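PDB 4D0U: fiber protein from Snake adenovirus 1, which probably forms the trimeric spikes at the capsid vertices and, through its head domain, attaches the virion to a receptor on the host cell. Local coordinates for residues T98-K102 with G103-I107. The protein carries 2 engineered substitutions. Residues are numbered along the deposited sequence; the frame is centred on the assembly and turned at random.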
ATOM      1  N   THR A  98      18.343  -6.371  -5.570  1.00 16.14           N
ATOM      2  CA  THR A  98      18.947  -7.673  -5.358  1.00 17.37           C
ATOM      3  C   THR A  98      18.800  -8.182  -3.924  1.00 16.69           C
ATOM      4  O   THR A  98      18.742  -9.391  -3.700  1.00 18.02           O
ATOM      5  CB  THR A  98      20.438  -7.590  -5.740  1.00 18.42           C
ATOM      6  OG1 THR A  98      20.505  -7.410  -7.151  1.00 20.08           O
ATOM      7  CG2 THR A  98      21.160  -8.880  -5.374  1.00 20.20           C
ATOM      8  N   ALA A  99      18.708  -7.280  -2.950  0.50 15.96           N
ATOM      9  CA  ALA A  99      18.841  -7.656  -1.531  0.50 16.39           C
ATOM     10  C   ALA A  99      17.667  -8.478  -0.939  0.50 16.15           C
ATOM     11  O   ALA A  99      17.745  -8.976   0.181  0.50 17.82           O
ATOM     12  CB  ALA A  99      19.100  -6.420  -0.684  0.50 15.93           C
ATOM     13  N   HIS A 100      16.587  -8.627  -1.693  1.00 15.67           N
ATOM     14  CA  HIS A 100      15.349  -9.165  -1.155  1.00 14.96           C
ATOM     15  C   HIS A 100      15.536 -10.641  -0.852  1.00 15.14           C
ATOM     16  O   HIS A 100      16.186 -11.342  -1.631  1.00 16.10           O
ATOM     17  CB  HIS A 100      14.301  -9.031  -2.250  1.00 14.31           C
ATOM     18  CG  HIS A 100      12.893  -9.268  -1.790  1.00 13.48           C
ATOM     19  ND1 HIS A 100      12.418 -10.520  -1.454  1.00 13.48           N
ATOM     20  CD2 HIS A 100      11.845  -8.414  -1.649  1.00 13.05           C
ATOM     21  CE1 HIS A 100      11.147 -10.428  -1.103  1.00 13.78           C
ATOM     22  NE2 HIS A 100      10.776  -9.162  -1.213  1.00 13.17           N
ATOM     23  N   PRO A 101      14.939 -11.143   0.246  1.00 16.01           N
ATOM     24  CA  PRO A 101      15.146 -12.556   0.557  1.00 17.34           C
ATOM     25  C   PRO A 101      14.622 -13.545  -0.486  1.00 17.81           C
ATOM     26  O   PRO A 101      15.100 -14.685  -0.547  1.00 20.18           O
ATOM     27  CB  PRO A 101      14.408 -12.742   1.893  1.00 17.31           C
ATOM     28  CG  PRO A 101      13.436 -11.598   1.952  1.00 17.15           C
ATOM     29  CD  PRO A 101      14.179 -10.462   1.315  1.00 16.84           C
ATOM     30  N   LYS A 102      13.668 -13.116  -1.310  1.00 16.29           N
ATOM     31  CA  LYS A 102      13.160 -13.915  -2.428  1.00 16.66           C
ATOM     32  C   LYS A 102      13.934 -13.686  -3.725  1.00 15.84           C
ATOM     33  O   LYS A 102      13.666 -14.363  -4.735  1.00 17.34           O
ATOM     34  CB  LYS A 102      11.668 -13.627  -2.664  1.00 18.76           C
ATOM     35  CG  LYS A 102      10.757 -14.116  -1.551  1.00 21.50           C
ATOM     36  CD  LYS A 102      10.448 -15.600  -1.752  1.00 24.40           C
ATOM     37  CE  LYS A 102       9.516 -16.076  -0.681  1.00 26.61           C
ATOM     38  NZ  LYS A 102       9.334 -17.550  -0.754  1.00 27.88           N
ATOM     39  N   GLY A 103      14.831 -12.701  -3.727  1.00 14.49           N
ATOM     40  CA  GLY A 103      15.575 -12.354  -4.941  1.00 13.76           C
ATOM     41  C   GLY A 103      14.750 -11.600  -5.975  1.00 14.04           C
ATOM     42  O   GLY A 103      15.225 -11.341  -7.079  1.00 14.65           O
ATOM     43  N   ARG A 104      13.533 -11.209  -5.601  1.00 13.06           N
ATOM     44  CA  ARG A 104      12.641 -10.478  -6.530  1.00 11.60           C
ATOM     45  C   ARG A 104      11.498  -9.902  -5.696  1.00 11.37           C
ATOM     46  O   ARG A 104      11.384 -10.208  -4.499  1.00 11.88           O
ATOM     47  CB  ARG A 104      12.119 -11.377  -7.677  1.00 12.29           C
ATOM     48  CG  ARG A 104      11.581 -12.773  -7.326  1.00 12.71           C
ATOM     49  CD  ARG A 104      10.361 -12.741  -6.436  1.00 13.88           C
ATOM     50  NE  ARG A 104       9.715 -14.054  -6.404  1.00 14.22           N
ATOM     51  CZ  ARG A 104       8.794 -14.408  -5.525  1.00 15.51           C
ATOM     52  NH1 ARG A 104       8.393 -13.557  -4.577  1.00 16.15           N
ATOM     53  NH2 ARG A 104       8.282 -15.624  -5.593  1.00 15.54           N
ATOM     54  N   TRP A 105      10.678  -9.061  -6.317  1.00 10.40           N
ATOM     55  CA  TRP A 105       9.658  -8.276  -5.593  1.00 10.10           C
ATOM     56  C   TRP A 105       8.294  -8.553  -6.231  1.00 10.09           C
ATOM     57  O   TRP A 105       7.989  -8.007  -7.292  1.00 11.08           O
ATOM     58  CB  TRP A 105       9.968  -6.791  -5.695  1.00 10.08           C
ATOM     59  CG  TRP A 105      11.317  -6.474  -5.116  1.00 10.30           C
ATOM     60  CD1 TRP A 105      12.555  -6.803  -5.666  1.00 10.62           C
ATOM     61  CD2 TRP A 105      11.588  -5.793  -3.883  1.00 10.33           C
ATOM     62  NE1 TRP A 105      13.560  -6.376  -4.812  1.00 10.95           N
ATOM     63  CE2 TRP A 105      13.003  -5.762  -3.717  1.00 10.86           C
ATOM     64  CE3 TRP A 105      10.779  -5.233  -2.881  1.00 11.11           C
ATOM     65  CZ2 TRP A 105      13.616  -5.148  -2.602  1.00 11.72           C
ATOM     66  CZ3 TRP A 105      11.388  -4.634  -1.762  1.00 11.04           C
ATOM     67  CH2 TRP A 105      12.801  -4.598  -1.637  1.00 11.54           C
ATOM     68  N   LEU A 106       7.488  -9.350  -5.541  1.00  9.65           N
ATOM     69  CA  LEU A 106       6.077  -9.559  -5.901  1.00  9.11           C
ATOM     70  C   LEU A 106       5.287  -8.288  -5.562  1.00  9.08           C
ATOM     71  O   LEU A 106       5.357  -7.784  -4.424  1.00  9.16           O
ATOM     72  CB  LEU A 106       5.544 -10.745  -5.098  1.00 10.27           C
ATOM     73  CG  LEU A 106       4.075 -11.078  -5.273  1.00 10.80           C
ATOM     74  CD1 LEU A 106       3.775 -11.524  -6.705  1.00 11.52           C
ATOM     75  CD2 LEU A 106       3.671 -12.199  -4.304  1.00 11.45           C
ATOM     76  N   ILE A 107       4.564  -7.739  -6.531  1.00  8.77           N
ATOM     77  CA  ILE A 107       3.977  -6.406  -6.352  1.00  8.82           C
ATOM     78  C   ILE A 107       2.566  -6.364  -6.929  1.00  8.64           C
ATOM     79  O   ILE A 107       2.348  -6.763  -8.079  1.00 10.00           O
ATOM     80  CB  ILE A 107       4.918  -5.297  -6.903  1.00  9.85           C
ATOM     81  CG1 ILE A 107       4.305  -3.894  -6.688  1.00 10.10           C
ATOM     82  CG2 ILE A 107       5.286  -5.542  -8.381  1.00 10.45           C
ATOM     83  CD1 ILE A 107       5.352  -2.779  -6.819  1.00 11.92           C
TER
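His-100 and Gly-103 close a type I beta turn, Gly-103 N donating to His-100 O over 2.8 Å, and the turn links helix 91-98 to strand 105-109, an outermost strand of one of the two antiparallel sheets in the fibre head. Pro-101 fits the second position, its ring restricting phi to the value a type I turn needs there, while Gly-103, the closing residue, has no side chain and so readily takes a positive phi of 75°. The imidazole braces the turn from within, since Lys-102 N donates to His-100 ND1 at 2.9 Å, almost exactly in the ring plane. With CG anti to the backbone N (chi1 -168°), that ring also turns inward and sets its CD2 edge over the indole face of Trp-105, an edge-to-face pair with planes at 72°. Trp-105 is itself anchored through NE1, which donates to Leu-97 O at the end of the helix, and its ring packs against Phe-96. Outside this buried pair, Lys-102 and Arg-104 run side by side toward a second subunit, where Lys-102 NZ bonds to Gly-78 O and Arg-104 NH1 forms a salt bridge with Glu-133; their long chains suit this reach across the trimer interface. Lys-102 CB lies over one face of the guanidinium, 3.8 Å from Arg-104 NH1. On the imidazole, Arg-104 O sits over the ring centre, 3.2 Å from His-100 CG.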